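Local coordinates for protein spectinomycin phosphotransferase (Legionella pneumophila, PDB 3I1A) that probably phosphorylates the aminocyclitol antibiotic spectinomycin using a bound nucleotide and magnesium, a protein-kinase-like reaction that confers resistance, at residues 13-16 and 17-21; 90-93 and 94-97. All coordinates share one frame; numbering follows the deposited sequence.

Contact 1: 13-16 and 17-21; sequences ELLK and VHYGI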
loop_
_atom_site.group_PDB
_atom_site.type_symbol
_atom_site.label_atom_id
_atom_site.label_comp_id
_atom_site.label_asym_id
_atom_site.label_seq_id
_atom_site.Cartn_x
_atom_site.Cartn_y
_atom_site.Cartn_z
ATOM N N GLU A 13 27.694 -16.010 -6.702
ATOM C CA GLU A 13 28.894 -15.231 -6.415
ATOM C C GLU A 13 28.586 -13.968 -5.635
ATOM O O GLU A 13 29.272 -13.653 -4.676
ATOM C CB GLU A 13 29.630 -14.824 -7.707
ATOM C CG GLU A 13 30.796 -13.822 -7.465
ATOM C CD GLU A 13 31.518 -13.369 -8.752
ATOM O OE1 GLU A 13 32.051 -14.239 -9.485
ATOM O OE2 GLU A 13 31.570 -12.141 -9.025
ATOM N N LEU A 14 27.571 -13.220 -6.061
ATOM C CA LEU A 14 27.235 -11.975 -5.379
ATOM C C LEU A 14 26.776 -12.141 -3.928
ATOM O O LEU A 14 27.140 -11.339 -3.051
ATOM C CB LEU A 14 26.178 -11.213 -6.178
ATOM C CG LEU A 14 26.718 -10.748 -7.535
ATOM C CD1 LEU A 14 25.571 -10.325 -8.443
ATOM C CD2 LEU A 14 27.681 -9.609 -7.318
ATOM N N LEU A 15 25.950 -13.149 -3.660
ATOM C CA LEU A 15 25.515 -13.335 -2.294
ATOM C C LEU A 15 26.698 -13.785 -1.424
ATOM O O LEU A 15 26.794 -13.401 -0.263
ATOM C CB LEU A 15 24.350 -14.340 -2.238
ATOM C CG LEU A 15 23.082 -13.711 -2.869
ATOM C CD1 LEU A 15 21.927 -14.705 -2.862
ATOM C CD2 LEU A 15 22.678 -12.475 -2.087
ATOM N N LYS A 16 27.614 -14.574 -1.977
ATOM C CA LYS A 16 28.757 -14.985 -1.162
ATOM C C LYS A 16 29.637 -13.781 -0.838
ATOM O O LYS A 16 29.946 -13.509 0.319
ATOM C CB LYS A 16 29.602 -16.038 -1.884
ATOM C CG LYS A 16 30.776 -16.557 -1.035
ATOM C CD LYS A 16 30.277 -17.054 0.307
ATOM C CE LYS A 16 31.398 -17.682 1.145
ATOM N NZ LYS A 16 31.686 -19.075 0.710
ATOM N N VAL A 17 30.027 -13.058 -1.877
ATOM C CA VAL A 17 30.887 -11.886 -1.730
ATOM C C VAL A 17 30.346 -10.802 -0.802
ATOM O O VAL A 17 31.018 -10.392 0.153
ATOM C CB VAL A 17 31.181 -11.271 -3.123
ATOM C CG1 VAL A 17 31.825 -9.888 -2.997
ATOM C CG2 VAL A 17 32.101 -12.195 -3.905
ATOM N N HIS A 18 29.114 -10.366 -1.043
ATOM C CA HIS A 18 28.542 -9.268 -0.271
ATOM C C HIS A 18 27.773 -9.576 0.987
ATOM O O HIS A 18 27.565 -8.694 1.817
ATOM C CB HIS A 18 27.651 -8.439 -1.207
ATOM C CG HIS A 18 28.379 -7.918 -2.401
ATOM N ND1 HIS A 18 29.330 -6.926 -2.310
ATOM C CD2 HIS A 18 28.325 -8.273 -3.706
ATOM C CE1 HIS A 18 29.833 -6.691 -3.508
ATOM N NE2 HIS A 18 29.243 -7.496 -4.373
ATOM N N TYR A 19 27.319 -10.816 1.117
ATOM C CA TYR A 19 26.529 -11.213 2.268
ATOM C C TYR A 19 27.141 -12.368 3.053
ATOM O O TYR A 19 26.710 -12.653 4.181
ATOM C CB TYR A 19 25.119 -11.607 1.814
ATOM C CG TYR A 19 24.290 -10.445 1.286
ATOM C CD1 TYR A 19 24.373 -10.045 -0.042
ATOM C CD2 TYR A 19 23.427 -9.752 2.135
ATOM C CE1 TYR A 19 23.591 -8.959 -0.522
ATOM C CE2 TYR A 19 22.660 -8.683 1.680
ATOM C CZ TYR A 19 22.743 -8.293 0.359
ATOM O OH TYR A 19 21.956 -7.231 -0.061
ATOM N N GLY A 20 28.127 -13.024 2.454
ATOM C CA GLY A 20 28.768 -14.155 3.116
ATOM C C GLY A 20 27.856 -15.367 3.166
ATOM O O GLY A 20 28.030 -16.252 4.012
ATOM N N ILE A 21 26.891 -15.422 2.252
ATOM C CA ILE A 21 25.951 -16.524 2.218
ATOM C C ILE A 21 26.216 -17.503 1.075
ATOM O O ILE A 21 26.432 -17.091 -0.075
ATOM C CB ILE A 21 24.511 -16.008 2.086
ATOM C CG1 ILE A 21 24.139 -15.132 3.291
ATOM C CG2 ILE A 21 23.556 -17.186 1.956
ATOM C CD1 ILE A 21 22.841 -14.305 3.032
#

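Contact 2: 90-93 and 94-97; sequences QQLK and HFKI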
loop_
_atom_site.group_PDB
_atom_site.type_symbol
_atom_site.label_atom_id
_atom_site.label_comp_id
_atom_site.label_asym_id
_atom_site.label_seq_id
_atom_site.Cartn_x
_atom_site.Cartn_y
_atom_site.Cartn_z
ATOM N N GLN A 90 23.018 -3.879 -1.154
ATOM C CA GLN A 90 24.320 -3.770 -1.788
ATOM C C GLN A 90 24.221 -2.948 -3.075
ATOM O O GLN A 90 23.488 -3.297 -4.013
ATOM C CB GLN A 90 24.858 -5.150 -2.143
ATOM C CG GLN A 90 26.287 -5.087 -2.695
ATOM C CD GLN A 90 27.263 -4.572 -1.642
ATOM O OE1 GLN A 90 27.264 -5.049 -0.503
ATOM N NE2 GLN A 90 28.089 -3.602 -2.013
ATOM N N GLN A 91 24.936 -1.836 -3.122
ATOM C CA GLN A 91 24.908 -1.015 -4.329
ATOM C C GLN A 91 26.015 -1.475 -5.260
ATOM O O GLN A 91 27.177 -1.447 -4.891
ATOM C CB GLN A 91 25.174 0.452 -4.019
ATOM C CG GLN A 91 25.156 1.326 -5.276
ATOM C CD GLN A 91 23.775 1.415 -5.912
ATOM O OE1 GLN A 91 22.836 1.960 -5.318
ATOM N NE2 GLN A 91 23.643 0.892 -7.128
ATOM N N LEU A 92 25.670 -1.896 -6.467
ATOM C CA LEU A 92 26.710 -2.297 -7.388
ATOM C C LEU A 92 26.811 -1.174 -8.403
ATOM O O LEU A 92 26.143 -0.153 -8.277
ATOM C CB LEU A 92 26.371 -3.629 -8.048
ATOM C CG LEU A 92 26.350 -4.762 -7.017
ATOM C CD1 LEU A 92 25.880 -6.046 -7.665
ATOM C CD2 LEU A 92 27.733 -4.939 -6.431
ATOM N N LYS A 93 27.628 -1.357 -9.417
ATOM C CA LYS A 93 27.810 -0.296 -10.384
ATOM C C LYS A 93 26.549 0.242 -11.028
ATOM O O LYS A 93 26.322 1.451 -11.047
ATOM C CB LYS A 93 28.758 -0.742 -11.485
ATOM C CG LYS A 93 29.027 0.381 -12.456
ATOM C CD LYS A 93 29.997 -0.043 -13.510
ATOM C CE LYS A 93 30.231 1.103 -14.450
ATOM N NZ LYS A 93 30.797 2.289 -13.763
ATOM N N HIS A 94 25.722 -0.638 -11.567
ATOM C CA HIS A 94 24.526 -0.156 -12.229
ATOM C C HIS A 94 23.208 -0.670 -11.666
ATOM O O HIS A 94 22.156 -0.382 -12.217
ATOM C CB HIS A 94 24.620 -0.464 -13.722
ATOM C CG HIS A 94 24.950 -1.887 -14.017
ATOM N ND1 HIS A 94 25.994 -2.547 -13.403
ATOM C CD2 HIS A 94 24.363 -2.786 -14.837
ATOM C CE1 HIS A 94 26.032 -3.798 -13.832
ATOM N NE2 HIS A 94 25.052 -3.967 -14.704
ATOM N N PHE A 95 23.259 -1.430 -10.575
ATOM C CA PHE A 95 22.039 -1.922 -9.962
ATOM C C PHE A 95 22.279 -2.223 -8.492
ATOM O O PHE A 95 23.423 -2.223 -8.021
ATOM C CB PHE A 95 21.484 -3.144 -10.706
ATOM C CG PHE A 95 22.341 -4.376 -10.612
ATOM C CD1 PHE A 95 22.122 -5.322 -9.612
ATOM C CD2 PHE A 95 23.369 -4.589 -11.524
ATOM C CE1 PHE A 95 22.919 -6.466 -9.522
ATOM C CE2 PHE A 95 24.176 -5.736 -11.441
ATOM C CZ PHE A 95 23.944 -6.669 -10.436
ATOM N N LYS A 96 21.182 -2.439 -7.781
ATOM C CA LYS A 96 21.179 -2.721 -6.349
ATOM C C LYS A 96 20.666 -4.127 -6.071
ATOM O O LYS A 96 19.820 -4.625 -6.808
ATOM C CB LYS A 96 20.202 -1.784 -5.642
ATOM C CG LYS A 96 20.559 -0.327 -5.568
ATOM C CD LYS A 96 19.472 0.387 -4.726
ATOM C CE LYS A 96 19.694 1.894 -4.655
ATOM N NZ LYS A 96 19.518 2.503 -6.003
ATOM N N ILE A 97 21.169 -4.747 -4.997
ATOM C CA ILE A 97 20.696 -6.074 -4.565
ATOM C C ILE A 97 20.057 -5.844 -3.198
ATOM O O ILE A 97 20.660 -5.190 -2.353
ATOM C CB ILE A 97 21.853 -7.085 -4.295
ATOM C CG1 ILE A 97 22.597 -7.431 -5.580
ATOM C CG2 ILE A 97 21.292 -8.394 -3.707
ATOM C CD1 ILE A 97 23.701 -8.499 -5.371
#

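Contact 1: 13-16 and 17-21
CD2 of Leu14 sits at the edge of the His18 imidazole, in its plane, 3.9 Å from CD2 of His18, while CG1 of Val17 stands over the centre of one ring face. The Tyr19 ring is met obliquely by Leu15, whose CD2 lies 3.6 Å from CD1 of Tyr19. The pairs Leu14-His18 and Leu15-Tyr19, each four residues apart, ride on the last turns of helix 10-19, which ends at Gly20, the first residue past the helix (C'). Val17 N and His18 N still make straight helical bonds to Glu13 O and Leu14 O. Beyond them Leu15 O is gripped twice, by Tyr19 N at 3.0 Å and Ile21 N at 3.2 Å, the donors coming from opposite faces of the carbonyl plane. Gly20 takes a left-handed backbone conformation (phi 72°), which glycine adopts easily, and this turns the chain out of the helix. With CG beside the backbone N (chi1 -70°), Leu15 reaches the tyrosine and Ile51 of the sheet, a buried apolar place that the branched leucine fills. On the exposed side Lys16 folds its flexible chain, bent at chi2 (54°), past Gly20 and pairs its ammonium with Asp22. A weak, bent CA-H...O contact puts Lys16 CA 3.3 Å from Ile21 O.

Contact 2: 90-93 and 94-97
Phe95 O accepts the N-H of Leu92 at 2.8 Å, the donor lying nearly in line with the carbonyl. This bond closes the two-residue turn made by Lys93 and His94, both of them polar and exposed as befits a loop tip. Further from the turn, Gln90 and Ile97 form a hydrogen-bonded pair: Gln90 N reaches Ile97 O at 3.0 Å and Ile97 N reaches Gln90 O at 2.9 Å, both donors in the carbonyl plane. The result is a tight antiparallel beta hairpin, strands 90-91 and 95-101, at the border of the five-stranded sheet of the kinase-like N-terminal lobe. Gln91 and Lys96 form the non-hydrogen-bonded pair between. Bent at chi2 (67°), the glutamine brings NE2 back to Leu92 O at 2.9 Å, almost straight (170°) and in the plane of its amide; with a second bond from NE2 to Gly56 O, this fixes the rotation of the amide. Its OE1 lies 3.2 Å from CE of Lys96, whose long aliphatic chain crosses the amide and delivers NZ to His58 O. Leu92 turns to the side of Phe95 and Ile97. Its CD1 meets the phenyl ring obliquely, 3.4 Å from CZ of Phe95, and also touches CD1 of Ile97. The phenylalanine has CG wedged between backbone N and carbonyl carbon (chi1 67°), a torsion that sets the ring beside the leucine. CD2 of Phe95 stands 3.6 Å above the plane of the His94 imidazole, over its centre.

Contacts 1 and 2 have centres 13 Å apart and touch through the two aromatic residues that end helix 10-19. ND1 of His18 comes within 3.2 Å of CD of Gln90, and NE2 of His18 within 3.6 Å of CD2 of Leu92. The hydroxyl OH of Tyr19 lies 3.3 Å from Ile97 O, and the helix end packs on the face of the hairpin that carries Gln90 and Ile97. Both contacts lie near the nucleotide site, which is empty here. The side chain of Ile97 is about 7 Å from that of the ADP-binding Lys52, and that of Tyr19 about 9 Å from it. Strand 95-101 of contact 2 runs on to Pro101, another nucleotide-binding residue, whose side chain is about 9 Å from that of Ile21.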